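Local coordinates for protein Alpha/beta hydrolase (Novosphingobium aromaticivorans, PDB 3BWX) that probably acts as a hydrolase of the alpha/beta-hydrolase fold, its substrate not established, and binds calcium in the crystal, at residues S28-R40 against R98-T111. The protein carries 1 engineered substitution. Numbering follows the deposited sequence. Where two conformers were deposited one is given.
Sequences SRPPVLCLPGLTR and RFVAIGTSLGGLLT. With EDO (1,2-ethanediol), chain Q.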
ATOM      1  N   SER A  28       3.859 -13.764  20.095  1.00 12.90           N
ATOM      2  CA  SER A  28       4.190 -12.930  21.244  1.00 13.28           C
ATOM      3  C   SER A  28       4.530 -11.490  20.841  1.00 14.13           C
ATOM      4  O   SER A  28       4.940 -10.660  21.674  1.00 12.70           O
ATOM      5  CB  SER A  28       5.338 -13.586  22.059  1.00 11.02           C
ATOM      6  OG  SER A  28       6.595 -13.270  21.540  1.00 13.31           O
ATOM      7  N   ARG A  29       4.375 -11.184  19.564  1.00 10.85           N
ATOM      8  CA  ARG A  29       4.592  -9.828  19.050  1.00 11.90           C
ATOM      9  C   ARG A  29       3.297  -9.468  18.327  1.00 11.64           C
ATOM     10  O   ARG A  29       2.650 -10.346  17.777  1.00 10.99           O
ATOM     11  CB  ARG A  29       5.738  -9.804  18.031  1.00 13.47           C
ATOM     12  CG  ARG A  29       7.113  -9.937  18.609  1.00 12.29           C
ATOM     13  CD  ARG A  29       8.134 -10.054  17.508  1.00 13.55           C
ATOM     14  NE  ARG A  29       9.470  -9.870  18.048  1.00 19.25           N
ATOM     15  CZ  ARG A  29      10.593  -9.858  17.316  1.00 23.87           C
ATOM     16  NH1 ARG A  29      10.565 -10.007  15.996  1.00 24.79           N
ATOM     17  NH2 ARG A  29      11.763  -9.696  17.910  1.00 35.38           N
ATOM     18  N   PRO A  30       2.985  -8.177  18.227  1.00 10.99           N
ATOM     19  CA  PRO A  30       1.801  -7.843  17.437  1.00  9.97           C
ATOM     20  C   PRO A  30       2.003  -8.235  15.979  1.00  8.92           C
ATOM     21  O   PRO A  30       3.152  -8.315  15.521  1.00 10.79           O
ATOM     22  CB  PRO A  30       1.697  -6.325  17.522  1.00 10.46           C
ATOM     23  CG  PRO A  30       3.075  -5.853  17.912  1.00 15.22           C
ATOM     24  CD  PRO A  30       3.723  -6.998  18.687  1.00 13.42           C
ATOM     25  N   PRO A  31       0.897  -8.404  15.244  1.00 10.13           N
ATOM     26  CA  PRO A  31       1.066  -8.698  13.823  1.00  8.69           C
ATOM     27  C   PRO A  31       1.381  -7.465  12.997  1.00  9.36           C
ATOM     28  O   PRO A  31       1.138  -6.330  13.431  1.00  9.03           O
ATOM     29  CB  PRO A  31      -0.295  -9.276  13.459  1.00  9.36           C
ATOM     30  CG  PRO A  31      -1.240  -8.539  14.326  1.00  9.49           C
ATOM     31  CD  PRO A  31      -0.531  -8.313  15.623  1.00  9.54           C
ATOM     32  N   VAL A  32       1.920  -7.689  11.804  1.00  8.53           N
ATOM     33  CA  VAL A  32       2.249  -6.622  10.868  1.00  9.64           C
ATOM     34  C   VAL A  32       1.183  -6.583   9.760  1.00  9.14           C
ATOM     35  O   VAL A  32       1.005  -7.558   9.046  1.00 12.17           O
ATOM     36  CB  VAL A  32       3.631  -6.813  10.247  1.00  9.81           C
ATOM     37  CG1 VAL A  32       3.929  -5.671   9.280  1.00 10.44           C
ATOM     38  CG2 VAL A  32       4.719  -6.859  11.343  1.00  9.81           C
ATOM     39  N   LEU A  33       0.465  -5.464   9.638  1.00  6.97           N
ATOM     40  CA  LEU A  33      -0.580  -5.309   8.623  1.00  9.48           C
ATOM     41  C   LEU A  33      -0.054  -4.442   7.479  1.00  7.04           C
ATOM     42  O   LEU A  33       0.396  -3.309   7.720  1.00 10.29           O
ATOM     43  CB  LEU A  33      -1.800  -4.629   9.240  1.00  7.44           C
ATOM     44  CG  LEU A  33      -3.040  -4.253   8.439  1.00 13.44           C
ATOM     45  CD1 LEU A  33      -3.810  -5.497   8.075  1.00 12.08           C
ATOM     46  CD2 LEU A  33      -3.976  -3.323   9.241  1.00 13.32           C
ATOM     47  N   CYS A  34      -0.009  -4.985   6.263  1.00  8.33           N
ATOM     48  CA  CYS A  34       0.568  -4.316   5.102  1.00  6.65           C
ATOM     49  C   CYS A  34      -0.552  -3.847   4.205  1.00  9.52           C
ATOM     50  O   CYS A  34      -1.304  -4.680   3.700  1.00  8.65           O
ATOM     51  CB  CYS A  34       1.470  -5.271   4.359  1.00 10.32           C
ATOM     52  SG  CYS A  34       2.922  -5.827   5.289  1.00 12.84           S
ATOM     53  N   LEU A  35      -0.652  -2.547   4.006  1.00  7.94           N
ATOM     54  CA  LEU A  35      -1.732  -1.939   3.305  1.00  9.28           C
ATOM     55  C   LEU A  35      -1.251  -1.387   1.968  1.00  9.23           C
ATOM     56  O   LEU A  35      -0.388  -0.507   1.933  1.00 10.22           O
ATOM     57  CB  LEU A  35      -2.385  -0.868   4.165  1.00  9.82           C
ATOM     58  CG  LEU A  35      -2.918  -1.368   5.513  1.00  7.59           C
ATOM     59  CD1 LEU A  35      -3.517  -0.150   6.235  1.00 10.25           C
ATOM     60  CD2 LEU A  35      -3.871  -2.553   5.336  1.00 11.89           C
ATOM     61  N   PRO A  36      -1.778  -1.921   0.854  1.00 11.15           N
ATOM     62  CA  PRO A  36      -1.295  -1.504  -0.459  1.00 13.08           C
ATOM     63  C   PRO A  36      -1.820  -0.146  -0.924  1.00 11.40           C
ATOM     64  O   PRO A  36      -2.736   0.415  -0.344  1.00 10.58           O
ATOM     65  CB  PRO A  36      -1.846  -2.573  -1.423  1.00 12.50           C
ATOM     66  CG  PRO A  36      -2.486  -3.590  -0.599  1.00 19.87           C
ATOM     67  CD  PRO A  36      -2.776  -3.008   0.745  1.00 15.80           C
ATOM     68  N   GLY A  37      -1.200   0.325  -1.997  1.00 11.91           N
ATOM     69  CA  GLY A  37      -1.611   1.508  -2.692  1.00 13.83           C
ATOM     70  C   GLY A  37      -2.886   1.324  -3.496  1.00  9.98           C
ATOM     71  O   GLY A  37      -3.458   0.239  -3.595  1.00  8.59           O
ATOM     72  N   LEU A  38      -3.335   2.419  -4.099  1.00  8.39           N
ATOM     73  CA  LEU A  38      -4.658   2.535  -4.719  1.00  8.99           C
ATOM     74  C   LEU A  38      -4.985   1.405  -5.653  1.00  8.70           C
ATOM     75  O   LEU A  38      -6.072   0.890  -5.592  1.00  9.58           O
ATOM     76  CB  LEU A  38      -4.745   3.910  -5.439  1.00 10.34           C
ATOM     77  CG  LEU A  38      -6.019   4.268  -6.192  1.00 15.43           C
ATOM     78  CD1 LEU A  38      -7.163   4.522  -5.251  1.00 14.54           C
ATOM     79  CD2 LEU A  38      -5.742   5.526  -7.079  1.00 12.36           C
ATOM     80  N   THR A  39      -4.096   1.091  -6.580  1.00  7.92           N
ATOM     81  CA  THR A  39      -4.306   0.074  -7.619  1.00  8.08           C
ATOM     82  C   THR A  39      -3.650  -1.269  -7.298  1.00  9.53           C
ATOM     83  O   THR A  39      -3.543  -2.129  -8.191  1.00  9.89           O
ATOM     84  CB  THR A  39      -3.818   0.555  -9.005  1.00 12.54           C
ATOM     85  OG1 THR A  39      -2.419   0.842  -8.922  1.00 13.56           O
ATOM     86  CG2 THR A  39      -4.583   1.775  -9.449  1.00 11.69           C
ATOM     87  N   ARG A  40      -3.242  -1.452  -6.045  1.00  7.13           N
ATOM     88  CA  ARG A  40      -2.307  -2.496  -5.725  1.00  8.68           C
ATOM     89  C   ARG A  40      -2.954  -3.557  -4.854  1.00  7.48           C
ATOM     90  O   ARG A  40      -4.101  -3.421  -4.411  1.00  7.61           O
ATOM     91  CB  ARG A  40      -1.076  -1.918  -5.057  1.00  9.60           C
ATOM     92  CG  ARG A  40      -0.355  -0.835  -5.835  1.00  8.08           C
ATOM     93  CD  ARG A  40       0.167  -1.380  -7.167  1.00 11.95           C
ATOM     94  NE  ARG A  40       0.877  -0.390  -7.944  1.00 16.19           N
ATOM     95  CZ  ARG A  40       2.156  -0.073  -7.753  1.00 12.23           C
ATOM     96  NH1 ARG A  40       2.883  -0.698  -6.847  1.00 13.90           N
ATOM     97  NH2 ARG A  40       2.728   0.861  -8.500  1.00 18.68           N
ATOM     98  N   ARG A  98      -3.927  -4.686  18.649  1.00 12.43           N
ATOM     99  CA  ARG A  98      -2.699  -3.886  18.514  1.00 11.65           C
ATOM    100  C   ARG A  98      -1.916  -4.464  17.362  1.00 11.89           C
ATOM    101  O   ARG A  98      -1.855  -5.680  17.216  1.00  9.24           O
ATOM    102  CB  ARG A  98      -1.912  -4.030  19.769  1.00 13.49           C
ATOM    103  CG  ARG A  98      -0.791  -3.110  19.912  1.00 18.12           C
ATOM    104  CD  ARG A  98      -0.264  -3.196  21.331  1.00 26.33           C
ATOM    105  NE  ARG A  98       0.744  -2.188  21.544  1.00 29.30           N
ATOM    106  CZ  ARG A  98       2.057  -2.391  21.644  1.00 24.66           C
ATOM    107  NH1 ARG A  98       2.610  -3.606  21.553  1.00 29.80           N
ATOM    108  NH2 ARG A  98       2.830  -1.325  21.828  1.00 33.79           N
ATOM    109  N   PHE A  99      -1.317  -3.613  16.541  1.00  9.54           N
ATOM    110  CA  PHE A  99      -0.660  -4.064  15.311  1.00  7.57           C
ATOM    111  C   PHE A  99       0.339  -3.056  14.828  1.00 10.35           C
ATOM    112  O   PHE A  99       0.281  -1.874  15.177  1.00  9.47           O
ATOM    113  CB  PHE A  99      -1.680  -4.363  14.177  1.00  8.01           C
ATOM    114  CG  PHE A  99      -2.612  -3.195  13.843  1.00  7.68           C
ATOM    115  CD1 PHE A  99      -3.682  -2.908  14.646  1.00  9.09           C
ATOM    116  CD2 PHE A  99      -2.386  -2.375  12.747  1.00  9.68           C
ATOM    117  CE1 PHE A  99      -4.554  -1.834  14.339  1.00 10.55           C
ATOM    118  CE2 PHE A  99      -3.245  -1.314  12.453  1.00 10.72           C
ATOM    119  CZ  PHE A  99      -4.313  -1.047  13.262  1.00  8.97           C
ATOM    120  N   VAL A 100       1.286  -3.543  14.032  1.00 10.92           N
ATOM    121  CA  VAL A 100       2.178  -2.675  13.253  1.00  8.17           C
ATOM    122  C   VAL A 100       1.506  -2.457  11.914  1.00  7.46           C
ATOM    123  O   VAL A 100       0.875  -3.386  11.362  1.00  9.61           O
ATOM    124  CB  VAL A 100       3.571  -3.327  13.088  1.00  6.82           C
ATOM    125  CG1 VAL A 100       4.439  -2.535  12.112  1.00  9.32           C
ATOM    126  CG2 VAL A 100       4.233  -3.552  14.487  1.00 10.55           C
ATOM    127  N   ALA A 101       1.558  -1.224  11.431  1.00  8.52           N
ATOM    128  CA  ALA A 101       0.953  -0.877  10.154  1.00  9.14           C
ATOM    129  C   ALA A 101       2.043  -0.427   9.196  1.00  6.91           C
ATOM    130  O   ALA A 101       2.832   0.489   9.527  1.00  8.95           O
ATOM    131  CB  ALA A 101      -0.106   0.237  10.351  1.00  9.23           C
ATOM    132  N   ILE A 102       2.116  -1.020   8.001  1.00  7.41           N
ATOM    133  CA  ILE A 102       3.017  -0.590   6.912  1.00  7.56           C
ATOM    134  C   ILE A 102       2.116  -0.182   5.755  1.00 11.04           C
ATOM    135  O   ILE A 102       1.501  -1.046   5.190  1.00 10.79           O
ATOM    136  CB  ILE A 102       4.003  -1.709   6.471  1.00  7.17           C
ATOM    137  CG1 ILE A 102       4.872  -2.157   7.644  1.00 10.23           C
ATOM    138  CG2 ILE A 102       4.787  -1.195   5.257  1.00  9.43           C
ATOM    139  CD1 ILE A 102       5.933  -3.224   7.299  1.00 10.37           C
ATOM    140  N   GLY A 103       2.035   1.108   5.405  1.00  8.43           N
ATOM    141  CA  GLY A 103       1.073   1.601   4.425  1.00  9.11           C
ATOM    142  C   GLY A 103       1.735   2.377   3.300  1.00  8.81           C
ATOM    143  O   GLY A 103       2.497   3.340   3.553  1.00  8.92           O
ATOM    144  N   THR A 104       1.495   1.915   2.066  1.00  8.93           N
ATOM    145  CA  THR A 104       2.002   2.548   0.894  1.00 11.00           C
ATOM    146  C   THR A 104       0.967   3.431   0.261  1.00 10.45           C
ATOM    147  O   THR A 104      -0.099   2.961  -0.077  1.00 11.08           O
ATOM    148  CB  THR A 104       2.518   1.525  -0.086  1.00 13.38           C
ATOM    149  OG1 THR A 104       3.661   0.884   0.499  1.00 10.19           O
ATOM    150  CG2 THR A 104       2.959   2.233  -1.395  1.00 14.23           C
ATOM    151  N   SER A 105       1.293   4.715   0.097  0.50 10.06           N
ATOM    152  CA  SER A 105       0.392   5.618  -0.620  0.50 10.58           C
ATOM    153  C   SER A 105      -0.998   5.663   0.055  0.50 12.59           C
ATOM    154  O   SER A 105      -1.097   5.996   1.233  0.50 11.69           O
ATOM    155  CB  SER A 105       0.322   5.193  -2.097  0.50 12.67           C
ATOM    156  OG  SER A 105       1.635   5.000  -2.584  0.50 19.39           O
ATOM    157  N   LEU A 106      -2.069   5.325  -0.667  1.00 12.41           N
ATOM    158  CA  LEU A 106      -3.411   5.268  -0.046  1.00 13.21           C
ATOM    159  C   LEU A 106      -3.408   4.388   1.209  1.00 10.78           C
ATOM    160  O   LEU A 106      -4.052   4.681   2.211  1.00 10.15           O
ATOM    161  CB  LEU A 106      -4.495   4.785  -1.004  1.00 16.37           C
ATOM    162  CG  LEU A 106      -5.926   4.721  -0.437  1.00 17.48           C
ATOM    163  CD1 LEU A 106      -6.353   6.021   0.282  1.00 18.78           C
ATOM    164  CD2 LEU A 106      -6.863   4.358  -1.614  1.00 16.76           C
ATOM    165  N   GLY A 107      -2.632   3.331   1.176  1.00 10.08           N
ATOM    166  CA  GLY A 107      -2.441   2.535   2.380  1.00 10.67           C
ATOM    167  C   GLY A 107      -1.868   3.281   3.564  1.00  9.76           C
ATOM    168  O   GLY A 107      -2.202   2.984   4.684  1.00 10.16           O
ATOM    169  N   GLY A 108      -1.002   4.245   3.308  1.00  9.64           N
ATOM    170  CA  GLY A 108      -0.482   5.107   4.354  1.00 10.42           C
ATOM    171  C   GLY A 108      -1.579   6.034   4.865  1.00  9.33           C
ATOM    172  O   GLY A 108      -1.649   6.292   6.058  1.00 11.69           O
ATOM    173  N   LEU A 109      -2.398   6.591   3.966  1.00  9.87           N
ATOM    174  CA  LEU A 109      -3.556   7.359   4.396  1.00 11.38           C
ATOM    175  C   LEU A 109      -4.479   6.524   5.304  1.00 10.88           C
ATOM    176  O   LEU A 109      -4.956   6.966   6.345  1.00 10.05           O
ATOM    177  CB  LEU A 109      -4.348   7.916   3.207  1.00 14.28           C
ATOM    178  CG  LEU A 109      -5.737   8.503   3.490  1.00 20.53           C
ATOM    179  N   LEU A 110      -4.740   5.290   4.915  1.00  8.65           N
ATOM    180  CA  LEU A 110      -5.599   4.400   5.719  1.00  9.80           C
ATOM    181  C   LEU A 110      -4.958   4.110   7.076  1.00  8.43           C
ATOM    182  O   LEU A 110      -5.625   3.955   8.109  1.00  9.84           O
ATOM    183  CB  LEU A 110      -5.837   3.110   4.942  1.00  9.54           C
ATOM    184  CG  LEU A 110      -6.789   3.329   3.743  1.00 11.33           C
ATOM    185  CD1 LEU A 110      -6.976   2.068   2.868  1.00 10.47           C
ATOM    186  CD2 LEU A 110      -8.154   3.875   4.169  1.00 10.52           C
ATOM    187  N   THR A 111      -3.630   4.022   7.087  1.00  9.11           N
ATOM    188  CA  THR A 111      -2.904   3.832   8.335  1.00  7.76           C
ATOM    189  C   THR A 111      -3.113   5.036   9.294  1.00  7.97           C
ATOM    190  O   THR A 111      -3.392   4.870  10.467  1.00  8.98           O
ATOM    191  CB  THR A 111      -1.397   3.650   8.069  1.00  7.48           C
ATOM    192  OG1 THR A 111      -1.176   2.428   7.365  1.00 10.60           O
ATOM    193  CG2 THR A 111      -0.595   3.604   9.400  1.00  9.18           C
TER
HETATM  194  C1  EDO Q 300      -6.819   0.442  -2.093  1.00 15.52           C
HETATM  195  O1  EDO Q 300      -5.893  -0.611  -2.438  1.00 14.58           O
HETATM  196  C2  EDO Q 300      -6.308   1.110  -0.809  1.00 18.49           C
HETATM  197  O2  EDO Q 300      -5.077   1.805  -1.056  1.00 15.59           O
HETATM  198  O   HOH W   1      -2.345   5.225  -3.721  1.00 16.46           O
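V32 and V100, L33 and A101, C34 and I102, and L35 and G103 pair as neighbouring parallel strands in the central sheet of an alpha/beta-hydrolase fold. Strand 99-104 runs into helix 106-117 through a sharp turn at S105. The G103-x-S105-x-G107 pattern and the positive phi of S105 (58°) are consistent with a nucleophile elbow.

Five backbone hydrogen bonds join the strands. V100 N donates to P31 O and I102 N to L33 O. L33 N and L35 N donate to V100 O and I102 O. T104 N closes the ladder on L35 O at 3.1 Å.

Apolar contacts cover both faces. On one, V32 and V100 lie side by side, and V32 CG1 meets I102 CD1 at 3.7 Å. On the other, L33 CD2 lies 3.9 Å from F99 CE2. L35 also faces this way, against the first turn of the helix at G107. Its CG sits beside the backbone N (chi1 -58°), and CD1 comes within 3.7 Å of T111 OG1. A side chain at G107 would run into L35 O and P36 O.

Past the strand, L38 CD1 touches L106 CD2 at 3.7 Å. An alanine in place of L106 would remove that methyl and probably leave L38 CD1 without this apolar partner. One water accepts from both L38 N and L106 N, bridging the loop to the first turn of the helix. An ethanediol, probably from the crystallisation liquor, donates through O2 to P36 O and through O1 to G37 O.

T111 turns its hydroxyl back into the helix. T111 OG1 donates to G107 O at 2.9 Å, while T111 N reaches the same oxygen from the opposite face of the carbonyl plane.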